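Local structure of lactaldehyde dehydrogenase (Escherichia coli, 2ILU) at residues T172-P177 and V201-L206; P177-P182 and L206-T211. The protein oxidises L-lactaldehyde to L-lactate irreversibly with NAD+, also acts strongly on glycolaldehyde, and serves in the breakdown of L-fucose and L-rhamnose as a homotetramer. All blocks are in the same frame, centred on the assembly; numbering follows the deposited sequence.

Contact 1: residues T172-P177 and V201-L206; sequences TIVIKP and VFNLVL. With NDP (NADPH dihydro-nicotinamide-adenine-dinucleotide phosphate), chain D.
Phe202 lies beside Ile173 with both side chains pointing the same way, and Ile175 reaches across to the same ring. CD1 of Ile175 meets the ring edge of Phe202 near its plane, 3.7 Å from CE1, while CG2 of Ile173 comes obliquely at CD1 of Phe202. With CG anti to the backbone N (chi1 179°), the ring is laid along these two isoleucines; Phe188 and Val192 of helix 183-195 also pack on it. Further along this face, CD1 of Leu204 touches CG2 of Ile175 and then CD of Pro177, 3.6 Å away, the leucine and the proline crossing at about a right angle. CD2 of Leu206 meets CG of Pro177 in the same crosswise manner.

Strands 172-176 and 202-204 run parallel in register, the two strands of a beta-alpha-beta crossover through helix 183-195 in the Rossmann-like coenzyme domain of the aldehyde dehydrogenase fold. Ile173 N donates to Val201 O (2.8 Å), Asn203 N to Ile173 O, Ile175 N to Asn203 O, and Val205 N to Ile175 O.

On the opposite face, CG1 of Val174 packs against CG2 of Val205 at 3.9 Å, under helices 43-62 and 209-218. Asn203 turns its amide beside this pair; OD1 accepts from Asp12 N, and ND2 gives Ile173 O a weak hydrogen bond (3.5 Å).

At the strand end CG of Lys176 passes close by Val205 O. Bends at chi3 and chi4 (78° and 58°) curl the chain back, and Lys176 NZ donates a hydrogen bond to Pro177 O at 2.7 Å. Lys176 NZ also donates to NDP O3B, on the adenosine ribose of the NADPH, at 3.0 Å.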
loop_
_atom_site.group_PDB
_atom_site.type_symbol
_atom_site.label_atom_id
_atom_site.label_comp_id
_atom_site.label_asym_id
_atom_site.label_seq_id
_atom_site.Cartn_x
_atom_site.Cartn_y
_atom_site.Cartn_z
ATOM N N THR A 172 6.988 15.772 18.832
ATOM C CA THR A 172 6.867 16.171 20.210
ATOM C C THR A 172 5.534 16.894 20.332
ATOM O O THR A 172 5.106 17.465 19.334
ATOM C CB THR A 172 7.994 17.085 20.623
ATOM O OG1 THR A 172 7.994 18.247 19.784
ATOM C CG2 THR A 172 9.321 16.347 20.507
ATOM N N ILE A 173 4.889 16.879 21.486
ATOM C CA ILE A 173 3.590 17.509 21.549
ATOM C C ILE A 173 3.301 18.393 22.772
ATOM O O ILE A 173 3.872 18.190 23.840
ATOM C CB ILE A 173 2.512 16.430 21.469
ATOM C CG1 ILE A 173 1.138 17.053 21.273
ATOM C CG2 ILE A 173 2.525 15.617 22.746
ATOM C CD1 ILE A 173 0.093 16.054 20.839
ATOM N N VAL A 174 2.431 19.369 22.568
ATOM C CA VAL A 174 1.992 20.258 23.621
ATOM C C VAL A 174 0.463 20.274 23.669
ATOM O O VAL A 174 -0.166 20.869 22.793
ATOM C CB VAL A 174 2.470 21.704 23.410
ATOM C CG1 VAL A 174 2.085 22.534 24.617
ATOM C CG2 VAL A 174 3.971 21.745 23.201
ATOM N N ILE A 175 -0.100 19.602 24.660
ATOM C CA ILE A 175 -1.536 19.510 24.817
ATOM C C ILE A 175 -2.174 20.528 25.782
ATOM O O ILE A 175 -1.595 20.825 26.835
ATOM C CB ILE A 175 -1.908 18.100 25.306
ATOM C CG1 ILE A 175 -1.823 17.123 24.139
ATOM C CG2 ILE A 175 -3.280 18.092 25.929
ATOM C CD1 ILE A 175 -2.024 15.684 24.544
ATOM N N LYS A 176 -3.323 21.068 25.393
ATOM C CA LYS A 176 -4.074 21.955 26.270
ATOM C C LYS A 176 -5.421 21.315 26.548
ATOM O O LYS A 176 -6.308 21.409 25.712
ATOM C CB LYS A 176 -4.331 23.337 25.669
ATOM C CG LYS A 176 -5.007 24.269 26.698
ATOM C CD LYS A 176 -5.664 25.508 26.093
ATOM C CE LYS A 176 -7.000 25.170 25.474
ATOM N NZ LYS A 176 -7.896 24.567 26.490
ATOM N N PRO A 177 -5.574 20.652 27.694
ATOM C CA PRO A 177 -6.858 20.018 27.985
ATOM C C PRO A 177 -7.971 21.060 28.002
ATOM O O PRO A 177 -7.680 22.250 27.899
ATOM C CB PRO A 177 -6.632 19.407 29.358
ATOM C CG PRO A 177 -5.722 20.391 29.994
ATOM C CD PRO A 177 -4.725 20.701 28.893
ATOM N N VAL A 201 9.232 16.008 25.249
ATOM C CA VAL A 201 8.451 15.224 24.299
ATOM C C VAL A 201 6.940 15.402 24.520
ATOM O O VAL A 201 6.185 15.571 23.554
ATOM C CB VAL A 201 8.803 13.726 24.385
ATOM C CG1 VAL A 201 7.917 12.925 23.444
ATOM C CG2 VAL A 201 10.269 13.522 24.026
ATOM N N PHE A 202 6.533 15.359 25.781
ATOM C CA PHE A 202 5.148 15.563 26.133
ATOM C C PHE A 202 4.968 16.741 27.090
ATOM O O PHE A 202 5.541 16.713 28.178
ATOM C CB PHE A 202 4.547 14.324 26.785
ATOM C CG PHE A 202 3.122 14.514 27.189
ATOM C CD1 PHE A 202 2.099 14.370 26.261
ATOM C CD2 PHE A 202 2.799 14.902 28.485
ATOM C CE1 PHE A 202 0.780 14.612 26.621
ATOM C CE2 PHE A 202 1.486 15.145 28.851
ATOM C CZ PHE A 202 0.474 14.999 27.920
ATOM N N ASN A 203 4.194 17.740 26.693
ATOM C CA ASN A 203 3.969 18.900 27.534
ATOM C C ASN A 203 2.491 19.203 27.748
ATOM O O ASN A 203 1.707 19.051 26.808
ATOM C CB ASN A 203 4.642 20.119 26.916
ATOM C CG ASN A 203 6.128 19.924 26.737
ATOM O OD1 ASN A 203 6.903 20.044 27.688
ATOM N ND2 ASN A 203 6.535 19.609 25.519
ATOM N N LEU A 204 2.125 19.609 28.957
ATOM C CA LEU A 204 0.741 19.933 29.247
ATOM C C LEU A 204 0.575 21.381 29.726
ATOM O O LEU A 204 1.189 21.747 30.727
ATOM C CB LEU A 204 0.203 18.981 30.314
ATOM C CG LEU A 204 -1.280 19.120 30.649
ATOM C CD1 LEU A 204 -2.109 18.404 29.597
ATOM C CD2 LEU A 204 -1.544 18.522 32.019
ATOM N N VAL A 205 -0.206 22.187 29.022
ATOM C CA VAL A 205 -0.396 23.564 29.452
ATOM C C VAL A 205 -1.861 23.917 29.731
ATOM O O VAL A 205 -2.706 23.736 28.861
ATOM C CB VAL A 205 0.207 24.573 28.428
ATOM C CG1 VAL A 205 1.715 24.400 28.357
ATOM C CG2 VAL A 205 -0.413 24.376 27.053
ATOM N N LEU A 206 -2.138 24.400 30.935
ATOM C CA LEU A 206 -3.494 24.742 31.336
ATOM C C LEU A 206 -3.902 26.199 31.061
ATOM O O LEU A 206 -3.055 27.083 31.129
ATOM C CB LEU A 206 -3.660 24.415 32.820
ATOM C CG LEU A 206 -3.246 22.971 33.089
ATOM C CD1 LEU A 206 -3.174 22.700 34.576
ATOM C CD2 LEU A 206 -4.245 22.060 32.420
HETATM P PA NDP D . -15.139 23.947 21.899
HETATM O O1A NDP D . -15.323 24.364 20.493
HETATM O O2A NDP D . -15.618 24.833 22.972
HETATM O O5B NDP D . -13.609 23.654 22.019
HETATM C C5B NDP D . -13.093 23.155 23.260
HETATM C C4B NDP D . -11.575 23.087 23.150
HETATM O O4B NDP D . -11.210 24.109 22.123
HETATM C C3B NDP D . -10.986 23.584 24.428
HETATM O O3B NDP D . -9.632 23.133 24.566
HETATM C C2B NDP D . -11.107 25.054 24.210
HETATM O O2B NDP D . -10.595 25.875 25.215
HETATM C C1B NDP D . -10.513 25.183 22.827
HETATM N N9A NDP D . -10.834 26.451 22.167
HETATM C C8A NDP D . -12.014 27.169 22.293
HETATM N N7A NDP D . -11.996 28.334 21.655
HETATM C C5A NDP D . -10.766 28.376 21.092
HETATM C C6A NDP D . -10.141 29.367 20.274
HETATM N N6A NDP D . -10.738 30.502 19.927
HETATM N N1A NDP D . -8.863 29.087 19.860
HETATM C C2A NDP D . -8.225 27.944 20.192
HETATM N N3A NDP D . -8.735 26.937 20.966
HETATM C C4A NDP D . -10.029 27.206 21.393
HETATM O O3 NDP D . -15.767 22.473 22.092
HETATM P PN NDP D . -16.407 21.612 23.263
HETATM O O1N NDP D . -15.726 21.949 24.540
HETATM O O2N NDP D . -16.318 20.198 22.792
HETATM O O5D NDP D . -17.981 21.973 23.322
HETATM C C5D NDP D . -18.484 23.337 23.373
HETATM C C4D NDP D . -18.729 23.774 24.796
HETATM O O4D NDP D . -17.857 24.896 25.154
HETATM C C3D NDP D . -20.145 24.279 25.128
HETATM O O3D NDP D . -21.108 23.266 25.247
HETATM C C2D NDP D . -19.893 25.114 26.377
HETATM O O2D NDP D . -19.948 24.264 27.524
HETATM C C1D NDP D . -18.503 25.719 26.118
HETATM N N1N NDP D . -18.540 27.163 25.634
HETATM C C2N NDP D . -18.503 28.174 26.582
HETATM C C3N NDP D . -18.533 29.527 26.231
HETATM C C7N NDP D . -18.494 30.648 27.273
HETATM O O7N NDP D . -19.254 30.598 28.245
HETATM N N7N NDP D . -17.606 31.636 27.058
HETATM C C4N NDP D . -18.606 29.880 24.825
HETATM C C5N NDP D . -18.642 28.846 23.858
HETATM C C6N NDP D . -18.611 27.508 24.237
HETATM P P2B NDP D . -11.456 26.103 26.574
HETATM O O1X NDP D . -11.536 24.782 27.272
HETATM O O2X NDP D . -10.657 27.164 27.277
HETATM O O3X NDP D . -12.805 26.609 26.124
#

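Contact 2: residues P177-P182 and L206-T211. With NDP (NADPH dihydro-nicotinamide-adenine-dinucleotide phosphate), chain D.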
loop_
_atom_site.group_PDB
_atom_site.type_symbol
_atom_site.label_atom_id
_atom_site.label_comp_id
_atom_site.label_asym_id
_atom_site.label_seq_id
_atom_site.Cartn_x
_atom_site.Cartn_y
_atom_site.Cartn_z
ATOM N N PRO A 177 -5.574 20.652 27.694
ATOM C CA PRO A 177 -6.858 20.018 27.985
ATOM C C PRO A 177 -7.971 21.060 28.002
ATOM O O PRO A 177 -7.680 22.250 27.899
ATOM C CB PRO A 177 -6.632 19.407 29.358
ATOM C CG PRO A 177 -5.722 20.391 29.994
ATOM C CD PRO A 177 -4.725 20.701 28.893
ATOM N N SER A 178 -9.215 20.615 28.091
ATOM C CA SER A 178 -10.306 21.557 28.164
ATOM C C SER A 178 -10.372 22.223 29.538
ATOM O O SER A 178 -10.108 21.570 30.551
ATOM C CB SER A 178 -11.641 20.870 27.895
ATOM O OG SER A 178 -12.717 21.661 28.380
ATOM N N GLU A 179 -10.694 23.503 29.537
ATOM C CA GLU A 179 -10.833 24.302 30.739
ATOM C C GLU A 179 -11.798 23.681 31.784
ATOM O O GLU A 179 -11.611 23.900 32.977
ATOM C CB GLU A 179 -11.319 25.677 30.298
ATOM C CG GLU A 179 -11.785 26.609 31.356
ATOM C CD GLU A 179 -12.594 27.730 30.748
ATOM O OE1 GLU A 179 -12.081 28.392 29.814
ATOM O OE2 GLU A 179 -13.744 27.940 31.195
ATOM N N PHE A 180 -12.788 22.920 31.321
ATOM C CA PHE A 180 -13.769 22.273 32.190
ATOM C C PHE A 180 -13.381 20.858 32.634
ATOM O O PHE A 180 -13.938 20.365 33.608
ATOM C CB PHE A 180 -15.116 22.153 31.483
ATOM C CG PHE A 180 -15.554 23.395 30.800
ATOM C CD1 PHE A 180 -15.893 24.526 31.537
ATOM C CD2 PHE A 180 -15.595 23.455 29.407
ATOM C CE1 PHE A 180 -16.265 25.711 30.890
ATOM C CE2 PHE A 180 -15.963 24.624 28.752
ATOM C CZ PHE A 180 -16.298 25.757 29.490
ATOM N N THR A 181 -12.466 20.224 31.914
ATOM C CA THR A 181 -12.057 18.868 32.238
ATOM C C THR A 181 -10.533 18.637 32.197
ATOM O O THR A 181 -10.076 17.722 31.512
ATOM C CB THR A 181 -12.727 17.868 31.276
ATOM O OG1 THR A 181 -12.370 18.192 29.926
ATOM C CG2 THR A 181 -14.244 17.926 31.420
ATOM N N PRO A 182 -9.759 19.439 32.940
ATOM C CA PRO A 182 -8.300 19.336 32.988
ATOM C C PRO A 182 -7.738 18.281 33.945
ATOM O O PRO A 182 -6.562 17.947 33.820
ATOM C CB PRO A 182 -7.893 20.731 33.423
ATOM C CG PRO A 182 -8.963 21.058 34.427
ATOM C CD PRO A 182 -10.226 20.589 33.738
ATOM N N LEU A 206 -2.138 24.400 30.935
ATOM C CA LEU A 206 -3.494 24.742 31.336
ATOM C C LEU A 206 -3.902 26.199 31.061
ATOM O O LEU A 206 -3.055 27.083 31.129
ATOM C CB LEU A 206 -3.660 24.415 32.820
ATOM C CG LEU A 206 -3.246 22.971 33.089
ATOM C CD1 LEU A 206 -3.174 22.700 34.576
ATOM C CD2 LEU A 206 -4.245 22.060 32.420
ATOM N N GLY A 207 -5.176 26.420 30.765
ATOM C CA GLY A 207 -5.655 27.758 30.474
ATOM C C GLY A 207 -6.876 27.734 29.575
ATOM O O GLY A 207 -7.501 26.691 29.382
ATOM N N ARG A 208 -7.223 28.889 29.029
ATOM C CA ARG A 208 -8.375 29.000 28.145
ATOM C C ARG A 208 -8.022 28.878 26.649
ATOM O O ARG A 208 -6.868 29.104 26.293
ATOM C CB ARG A 208 -9.103 30.325 28.409
ATOM C CG ARG A 208 -9.757 30.379 29.788
ATOM C CD ARG A 208 -10.428 31.719 30.108
ATOM N NE ARG A 208 -9.466 32.812 30.192
ATOM C CZ ARG A 208 -9.289 33.729 29.242
ATOM N NH1 ARG A 208 -10.018 33.689 28.131
ATOM N NH2 ARG A 208 -8.373 34.678 29.402
ATOM N N GLY A 209 -8.998 28.529 25.813
ATOM C CA GLY A 209 -8.753 28.390 24.388
ATOM C C GLY A 209 -8.318 29.684 23.730
ATOM O O GLY A 209 -7.386 29.693 22.917
ATOM N N GLU A 210 -8.985 30.780 24.083
ATOM C CA GLU A 210 -8.652 32.085 23.512
ATOM C C GLU A 210 -7.229 32.560 23.856
ATOM O O GLU A 210 -6.674 33.374 23.131
ATOM C CB GLU A 210 -9.659 33.142 23.973
ATOM C CG GLU A 210 -11.117 32.763 23.745
ATOM C CD GLU A 210 -11.555 31.594 24.615
ATOM O OE1 GLU A 210 -11.330 31.650 25.842
ATOM O OE2 GLU A 210 -12.126 30.623 24.081
ATOM N N THR A 211 -6.670 32.048 24.940
ATOM C CA THR A 211 -5.329 32.422 25.357
ATOM C C THR A 211 -4.267 31.350 25.025
ATOM O O THR A 211 -3.486 31.534 24.092
ATOM C CB THR A 211 -5.296 32.706 26.880
ATOM O OG1 THR A 211 -5.940 31.632 27.582
ATOM C CG2 THR A 211 -6.012 34.022 27.192
HETATM P PA NDP D . -15.139 23.947 21.899
HETATM O O1A NDP D . -15.323 24.364 20.493
HETATM O O2A NDP D . -15.618 24.833 22.972
HETATM O O5B NDP D . -13.609 23.654 22.019
HETATM C C5B NDP D . -13.093 23.155 23.260
HETATM C C4B NDP D . -11.575 23.087 23.150
HETATM O O4B NDP D . -11.210 24.109 22.123
HETATM C C3B NDP D . -10.986 23.584 24.428
HETATM O O3B NDP D . -9.632 23.133 24.566
HETATM C C2B NDP D . -11.107 25.054 24.210
HETATM O O2B NDP D . -10.595 25.875 25.215
HETATM C C1B NDP D . -10.513 25.183 22.827
HETATM N N9A NDP D . -10.834 26.451 22.167
HETATM C C8A NDP D . -12.014 27.169 22.293
HETATM N N7A NDP D . -11.996 28.334 21.655
HETATM C C5A NDP D . -10.766 28.376 21.092
HETATM C C6A NDP D . -10.141 29.367 20.274
HETATM N N6A NDP D . -10.738 30.502 19.927
HETATM N N1A NDP D . -8.863 29.087 19.860
HETATM C C2A NDP D . -8.225 27.944 20.192
HETATM N N3A NDP D . -8.735 26.937 20.966
HETATM C C4A NDP D . -10.029 27.206 21.393
HETATM O O3 NDP D . -15.767 22.473 22.092
HETATM P PN NDP D . -16.407 21.612 23.263
HETATM O O1N NDP D . -15.726 21.949 24.540
HETATM O O2N NDP D . -16.318 20.198 22.792
HETATM O O5D NDP D . -17.981 21.973 23.322
HETATM C C5D NDP D . -18.484 23.337 23.373
HETATM C C4D NDP D . -18.729 23.774 24.796
HETATM O O4D NDP D . -17.857 24.896 25.154
HETATM C C3D NDP D . -20.145 24.279 25.128
HETATM O O3D NDP D . -21.108 23.266 25.247
HETATM C C2D NDP D . -19.893 25.114 26.377
HETATM O O2D NDP D . -19.948 24.264 27.524
HETATM C C1D NDP D . -18.503 25.719 26.118
HETATM N N1N NDP D . -18.540 27.163 25.634
HETATM C C2N NDP D . -18.503 28.174 26.582
HETATM C C3N NDP D . -18.533 29.527 26.231
HETATM C C7N NDP D . -18.494 30.648 27.273
HETATM O O7N NDP D . -19.254 30.598 28.245
HETATM N N7N NDP D . -17.606 31.636 27.058
HETATM C C4N NDP D . -18.606 29.880 24.825
HETATM C C5N NDP D . -18.642 28.846 23.858
HETATM C C6N NDP D . -18.611 27.508 24.237
HETATM P P2B NDP D . -11.456 26.103 26.574
HETATM O O1X NDP D . -11.536 24.782 27.272
HETATM O O2X NDP D . -10.657 27.164 27.277
HETATM O O3X NDP D . -12.805 26.609 26.124
HETATM O O HOH W 1 -6.519 24.243 30.476
#
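Glu179 and Arg208 bring their backbones to 5.9 Å between CA atoms, where the type I turn from Ser178 to Thr181 faces the start of helix 209-218. Together these two loops cradle the 2'-phosphate of the NADPH bound here, at the strand ends of the Rossmann-like domain. Glu179 N donates almost straight to phosphate O1X (2.7 Å), and Gly209 N, in the first turn of the helix, reaches O2X at 2.6 Å; the helix dipole would probably favour an anion there. Ser178 OG accepts from Phe180 N in an ST turn.

The Glu179 side chain, extended with CG anti to the backbone N, runs alongside that of Arg208, pointing the same way. Its OE1 touches the aliphatic CG of Arg208, whereas the arginine NE is salt-bridged to Asp40 and NH1 weakly to Glu210 OE1. Carboxylate and guanidinium planes stand 66° apart. Pro182 CB rests on Leu206 CD2 at 4.0 Å. At the backbone angles of Gly207 (phi 153°, psi -167°) a CB would press on the carbonyl O of Leu206. A water joins the two segments, accepting from Gly207 N at 2.6 Å and giving Pro177 O a weak hydrogen bond of 3.5 Å.

From the N terminus, strand 172-176 comes first and passes at Pro177 into the loop 177-182, which leads to helix 183-195. The chain then returns along strand 202-204, and contact 1 closes this crossover by pairing the two strands. Past Leu206 it enters helix 209-218, whose start meets the loop 177-182 in contact 2. The two contacts share Pro177 and Leu206, and their segments alternate along the chain, so the closures cross. The centres of contact 1 and contact 2 are about 12 Å apart. Contact 1 pairs strand 202-204 with strand 172-176, contact 2 joins the loops at their ends, and both touch the same coenzyme, with Lys176 CE packing on Gly209 CA between them.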